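Local coordinates for protein endosialidase (Enterobacteria phage phi92, PDB 4HIZ) that probably cleaves alpha-2,8 and alpha-2,9 linkages inside sialic acid polymers, as a trimeric endosialidase with a beta-propeller catalytic domain, at residues N83-D88 and H147-G152; V114-S119 and E130-I135. All blocks are in the same frame, centred on the assembly; numbering follows the deposited sequence.

Overall arrangement
Both contacts are buried within the catalytic beta propeller, their centres about 11 Å apart, and both reach the sheet in which strands 82-84 and 113-119 pair with strand 96-104. Interaction 2 is local: it zips strand 113-119 to strand 130-131 as a hairpin, mostly through backbone hydrogen bonds, and adds an indole held by a carboxylate and a leucine. Interaction 1 joins more distant parts, the loop after strand 82-84 and the corner in strand 144-154, by one backbone bond and methionine packing. The two meet where Met151 CE lies 4.0 Å from Leu132 CD1 and Cys148 packs on Val114. Interaction 1 touches no other subunit, whereas interaction 2 reaches both other copies in the trimer.

Interaction 1 of 2, residues N83-D88 and H147-G152; sequences NAWTQD and HCMSMG. With EDO (1,2-ethanediol), chain P.
Met149 lies alongside Gln87 and brings its methyl group to Trp85, inside the catalytic beta propeller, where the loop following strand 82-84 meets the corner in strand 144-154. Its CG stands anti to the carbonyl carbon (chi1 -68°) and the chain beyond is fully extended, so that SD and CE run out beside the glutamine, the two side chains pointing the same way. Met149 CE comes 3.3 Å from Gln87 OE1. The indole is met obliquely, with Met149 CE 4.0 Å from Trp85 CD1. The methionine thus packs against an amide whose strongest polar partner, Glu349, lies outside the two segments.

The backbone supplies the one hydrogen bond across the contact: after a cis peptide, Asp88 N donates to Met149 O at 2.9 Å, the donor tilted 32° from the carbonyl plane. Close to it, Met149 CA makes a CH...O contact of 3.3 Å with Gln87 O. Lys89 NZ ties the two segments further, binding the carbonyls of Trp85, Gln87 and Cys148. The carboxylate of Asp88 turns away from Met149 to a salt bridge with Lys353 and hydrogen bonds with Ser294 and Ser476.

The Trp85 ring is sandwiched. The methyl of Ala84 lies against one face toward the rim, and C1 of an ethanediol, probably from the crystallisation liquor, sits 3.5 Å above the centre of the other. His147 meets this diol with its ring edge, while its ND1 is bonded to Glu163; His147 NE2 and the diol O1 are hydrogen-bonded at 2.8 Å.

Interaction 2 of 2, residues V114-S119 and E130-I135; sequences VAWVKS and EWLTPI
Trp116 and Leu132 pack tightly in this beta hairpin, in which strands 113-119 and 130-131 of the propeller run antiparallel. The leucine crosses the indole at about a right angle and sets CD2 over the middle of its six-membered ring, almost along the ring normal, a CH-pi contact. Leu132 CD1 reaches Trp116 CE3 at 3.5 Å. Two bonds join the backbones of Trp116 and Glu130, and beyond them Val114 O accepts from Leu132 N at 2.8 Å and, weakly, from Thr133 N. Thr133 OG1 takes the N-H of Val114, its position between backbone N and carbonyl carbon (chi1 57°) turning it to the strand.

The carboxylate end of Glu130 is the hydrated side, although it too is buried. The extended chain of Glu130 runs beside the indole, ring and carboxylate planes 88° apart. Trp116 NE1 donates to Glu130 OE1 at 3.1 Å in a bent bond, from above the carboxylate plane and with the acceptor tilted out of the ring plane. A water links Glu130 OE1 to Lys118 NZ, which also forms a salt bridge with Asp511 of the third subunit. With OE2 bonded to Trp267, the carboxylate has two indole donors and a water, and the water-bridged Lys118 ammonium probably favours its ionised form.

Interaction 1 of 2, residues N83-D88 and H147-G152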
loop_
_atom_site.group_PDB
_atom_site.type_symbol
_atom_site.label_atom_id
_atom_site.label_comp_id
_atom_site.label_asym_id
_atom_site.label_seq_id
_atom_site.Cartn_x
_atom_site.Cartn_y
_atom_site.Cartn_z
ATOM N N ASN A 83 -4.530 10.204 14.372
ATOM C CA ASN A 83 -5.821 9.507 14.283
ATOM C C ASN A 83 -6.201 9.109 15.687
ATOM O O ASN A 83 -5.566 8.229 16.280
ATOM C CB ASN A 83 -5.674 8.246 13.426
ATOM C CG ASN A 83 -5.250 8.583 12.016
ATOM O OD1 ASN A 83 -5.836 9.482 11.391
ATOM N ND2 ASN A 83 -4.234 7.868 11.490
ATOM N N ALA A 84 -7.281 9.706 16.210
ATOM C CA ALA A 84 -7.586 9.484 17.608
ATOM C C ALA A 84 -9.062 9.764 17.896
ATOM O O ALA A 84 -9.802 10.199 17.018
ATOM C CB ALA A 84 -6.661 10.411 18.485
ATOM N N TRP A 85 -9.447 9.476 19.128
ATOM C CA TRP A 85 -10.809 9.792 19.637
ATOM C C TRP A 85 -11.943 9.069 18.896
ATOM O O TRP A 85 -12.795 9.729 18.258
ATOM C CB TRP A 85 -11.078 11.332 19.621
ATOM C CG TRP A 85 -9.948 12.118 20.270
ATOM C CD1 TRP A 85 -9.676 12.248 21.619
ATOM C CD2 TRP A 85 -8.952 12.871 19.576
ATOM N NE1 TRP A 85 -8.536 13.022 21.784
ATOM C CE2 TRP A 85 -8.084 13.428 20.551
ATOM C CE3 TRP A 85 -8.731 13.164 18.222
ATOM C CZ2 TRP A 85 -6.960 14.205 20.207
ATOM C CZ3 TRP A 85 -7.604 13.950 17.877
ATOM C CH2 TRP A 85 -6.760 14.496 18.879
ATOM N N THR A 86 -12.005 7.740 19.005
ATOM C CA THR A 86 -13.283 7.093 18.673
ATOM C C THR A 86 -14.360 7.496 19.697
ATOM O O THR A 86 -15.537 7.391 19.373
ATOM C CB THR A 86 -13.196 5.571 18.682
ATOM O OG1 THR A 86 -12.851 5.153 20.005
ATOM C CG2 THR A 86 -12.107 5.069 17.651
ATOM N N GLN A 87 -13.966 7.971 20.889
ATOM C CA GLN A 87 -14.973 8.309 21.940
ATOM C C GLN A 87 -16.044 9.245 21.383
ATOM O O GLN A 87 -15.720 10.193 20.660
ATOM C CB GLN A 87 -14.310 8.968 23.176
ATOM C CG GLN A 87 -13.615 10.253 22.843
ATOM C CD GLN A 87 -12.984 10.951 24.075
ATOM O OE1 GLN A 87 -11.991 11.663 23.940
ATOM N NE2 GLN A 87 -13.585 10.769 25.260
ATOM N N ASP A 88 -17.328 8.959 21.642
ATOM C CA ASP A 88 -17.857 7.621 21.897
ATOM C C ASP A 88 -18.868 7.408 20.765
ATOM O O ASP A 88 -20.063 7.719 20.926
ATOM C CB ASP A 88 -18.540 7.523 23.274
ATOM C CG ASP A 88 -19.113 6.136 23.545
ATOM O OD1 ASP A 88 -18.705 5.165 22.839
ATOM O OD2 ASP A 88 -19.980 6.001 24.455
ATOM N N HIS A 147 -15.720 18.929 14.675
ATOM C CA HIS A 147 -15.281 18.042 15.750
ATOM C C HIS A 147 -16.505 17.190 16.119
ATOM O O HIS A 147 -17.641 17.629 15.988
ATOM C CB HIS A 147 -14.876 18.943 16.941
ATOM C CG HIS A 147 -14.378 18.221 18.151
ATOM N ND1 HIS A 147 -15.202 17.823 19.189
ATOM C CD2 HIS A 147 -13.114 17.914 18.533
ATOM C CE1 HIS A 147 -14.467 17.266 20.137
ATOM N NE2 HIS A 147 -13.196 17.309 19.763
ATOM N N CYS A 148 -16.289 15.955 16.555
ATOM C CA CYS A 148 -17.421 15.126 16.928
ATOM C C CYS A 148 -17.018 14.056 17.906
ATOM O O CYS A 148 -16.014 13.342 17.669
ATOM C CB CYS A 148 -18.008 14.462 15.658
ATOM S SG CYS A 148 -19.449 13.364 15.964
ATOM N N MET A 149 -17.788 13.914 18.981
ATOM C CA MET A 149 -17.674 12.777 19.893
ATOM C C MET A 149 -19.016 12.073 20.143
ATOM O O MET A 149 -19.104 11.197 21.014
ATOM C CB MET A 149 -17.022 13.193 21.221
ATOM C CG MET A 149 -15.528 13.567 21.051
ATOM S SD MET A 149 -14.866 14.066 22.638
ATOM C CE MET A 149 -13.129 14.219 22.175
ATOM N N SER A 150 -20.062 12.438 19.394
ATOM C CA SER A 150 -21.360 11.785 19.574
ATOM C C SER A 150 -21.886 11.433 18.192
ATOM O O SER A 150 -22.112 12.340 17.369
ATOM C CB SER A 150 -22.348 12.762 20.259
ATOM O OG SER A 150 -23.602 12.104 20.415
ATOM N N MET A 151 -22.081 10.133 17.936
ATOM C CA MET A 151 -22.607 9.659 16.659
ATOM C C MET A 151 -23.217 8.277 16.859
ATOM O O MET A 151 -22.753 7.496 17.709
ATOM C CB MET A 151 -21.425 9.501 15.664
ATOM C CG MET A 151 -21.854 9.089 14.233
ATOM S SD MET A 151 -20.415 8.951 13.112
ATOM C CE MET A 151 -19.986 10.686 12.883
ATOM N N GLY A 152 -24.241 7.968 16.071
ATOM C CA GLY A 152 -24.822 6.629 16.096
ATOM C C GLY A 152 -25.981 6.539 15.122
ATOM O O GLY A 152 -26.182 7.414 14.271
HETATM C C1 EDO P . -10.199 16.217 20.555
HETATM O O1 EDO P . -11.002 17.027 21.417
HETATM C C2 EDO P . -9.097 17.095 19.998
HETATM O O2 EDO P . -8.540 17.773 21.133
#

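Interaction 2 of 2, residues V114-S119 and E130-I135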
loop_
_atom_site.group_PDB
_atom_site.type_symbol
_atom_site.label_atom_id
_atom_site.label_comp_id
_atom_site.label_asym_id
_atom_site.label_seq_id
_atom_site.Cartn_x
_atom_site.Cartn_y
_atom_site.Cartn_z
ATOM N N VAL A 114 -13.677 14.750 10.662
ATOM C CA VAL A 114 -14.377 13.624 11.282
ATOM C C VAL A 114 -14.380 12.510 10.236
ATOM O O VAL A 114 -14.609 12.783 9.075
ATOM C CB VAL A 114 -15.808 14.035 11.666
ATOM C CG1 VAL A 114 -16.539 12.855 12.319
ATOM C CG2 VAL A 114 -15.738 15.247 12.643
ATOM N N ALA A 115 -14.069 11.287 10.637
ATOM C CA ALA A 115 -13.842 10.225 9.638
ATOM C C ALA A 115 -14.317 8.909 10.187
ATOM O O ALA A 115 -14.672 8.809 11.347
ATOM C CB ALA A 115 -12.305 10.145 9.404
ATOM N N TRP A 116 -14.297 7.854 9.382
ATOM C CA TRP A 116 -14.420 6.529 9.984
ATOM C C TRP A 116 -13.590 5.531 9.208
ATOM O O TRP A 116 -13.186 5.793 8.065
ATOM C CB TRP A 116 -15.879 6.040 10.092
ATOM C CG TRP A 116 -16.697 5.905 8.786
ATOM C CD1 TRP A 116 -16.255 5.530 7.527
ATOM C CD2 TRP A 116 -18.110 6.096 8.674
ATOM N NE1 TRP A 116 -17.321 5.487 6.638
ATOM C CE2 TRP A 116 -18.466 5.866 7.317
ATOM C CE3 TRP A 116 -19.102 6.483 9.589
ATOM C CZ2 TRP A 116 -19.783 5.978 6.869
ATOM C CZ3 TRP A 116 -20.419 6.596 9.139
ATOM C CH2 TRP A 116 -20.739 6.355 7.794
ATOM N N VAL A 117 -13.297 4.429 9.877
ATOM C CA VAL A 117 -12.902 3.198 9.166
ATOM C C VAL A 117 -13.925 2.127 9.513
ATOM O O VAL A 117 -14.660 2.240 10.525
ATOM C CB VAL A 117 -11.448 2.692 9.509
ATOM C CG1 VAL A 117 -10.386 3.701 8.993
ATOM C CG2 VAL A 117 -11.303 2.443 11.036
ATOM N N LYS A 118 -14.006 1.091 8.681
ATOM C CA LYS A 118 -15.082 0.103 8.813
ATOM C C LYS A 118 -14.507 -1.285 8.661
ATOM O O LYS A 118 -13.479 -1.454 7.981
ATOM C CB LYS A 118 -16.112 0.284 7.682
ATOM C CG LYS A 118 -16.606 1.726 7.493
ATOM C CD LYS A 118 -17.677 1.788 6.371
ATOM C CE LYS A 118 -17.088 1.390 5.008
ATOM N NZ LYS A 118 -17.997 1.813 3.849
ATOM N N SER A 119 -15.167 -2.279 9.255
ATOM C CA SER A 119 -14.786 -3.683 9.019
ATOM C C SER A 119 -15.963 -4.459 8.515
ATOM O O SER A 119 -17.017 -4.484 9.162
ATOM C CB SER A 119 -14.275 -4.364 10.296
ATOM O OG SER A 119 -13.930 -5.729 9.962
ATOM N N GLU A 130 -12.420 7.229 5.664
ATOM C CA GLU A 130 -13.301 8.056 4.835
ATOM C C GLU A 130 -13.623 9.297 5.628
ATOM O O GLU A 130 -14.059 9.201 6.777
ATOM C CB GLU A 130 -14.606 7.319 4.484
ATOM C CG GLU A 130 -15.574 8.213 3.712
ATOM C CD GLU A 130 -16.882 7.547 3.346
ATOM O OE1 GLU A 130 -17.107 6.346 3.663
ATOM O OE2 GLU A 130 -17.691 8.263 2.723
ATOM N N TRP A 131 -13.412 10.440 5.001
ATOM C CA TRP A 131 -13.768 11.720 5.621
ATOM C C TRP A 131 -15.273 11.911 5.519
ATOM O O TRP A 131 -15.866 11.804 4.430
ATOM C CB TRP A 131 -13.048 12.868 4.927
ATOM C CG TRP A 131 -11.535 12.831 5.124
ATOM C CD1 TRP A 131 -10.838 12.225 6.145
ATOM C CD2 TRP A 131 -10.558 13.409 4.254
ATOM N NE1 TRP A 131 -9.459 12.402 5.952
ATOM C CE2 TRP A 131 -9.275 13.147 4.811
ATOM C CE3 TRP A 131 -10.646 14.150 3.062
ATOM C CZ2 TRP A 131 -8.094 13.557 4.191
ATOM C CZ3 TRP A 131 -9.449 14.585 2.449
ATOM C CH2 TRP A 131 -8.201 14.272 3.013
ATOM N N LEU A 132 -15.886 12.212 6.663
ATOM C CA LEU A 132 -17.336 12.411 6.737
ATOM C C LEU A 132 -17.653 13.895 6.740
ATOM O O LEU A 132 -18.673 14.304 6.193
ATOM C CB LEU A 132 -17.876 11.803 8.029
ATOM C CG LEU A 132 -17.644 10.282 8.076
ATOM C CD1 LEU A 132 -17.917 9.797 9.517
ATOM C CD2 LEU A 132 -18.505 9.516 7.030
ATOM N N THR A 133 -16.818 14.706 7.390
ATOM C CA THR A 133 -16.965 16.157 7.279
ATOM C C THR A 133 -15.859 16.683 6.380
ATOM O O THR A 133 -14.738 16.164 6.416
ATOM C CB THR A 133 -16.867 16.864 8.674
ATOM O OG1 THR A 133 -15.620 16.539 9.329
ATOM C CG2 THR A 133 -17.967 16.367 9.589
ATOM N N PRO A 134 -16.147 17.713 5.580
ATOM C CA PRO A 134 -15.054 18.381 4.862
ATOM C C PRO A 134 -14.360 19.320 5.841
ATOM O O PRO A 134 -14.844 19.472 6.974
ATOM C CB PRO A 134 -15.793 19.244 3.850
ATOM C CG PRO A 134 -17.042 19.657 4.616
ATOM C CD PRO A 134 -17.426 18.437 5.453
ATOM N N ILE A 135 -13.242 19.918 5.444
ATOM C CA ILE A 135 -12.722 21.027 6.238
ATOM C C ILE A 135 -13.828 22.092 6.267
ATOM O O ILE A 135 -14.515 22.290 5.258
ATOM C CB ILE A 135 -11.427 21.598 5.623
ATOM C CG1 ILE A 135 -10.336 20.512 5.596
ATOM C CG2 ILE A 135 -10.964 22.837 6.407
ATOM C CD1 ILE A 135 -9.988 19.985 7.000
HETATM O O HOH W 1 -17.356 4.157 2.376
#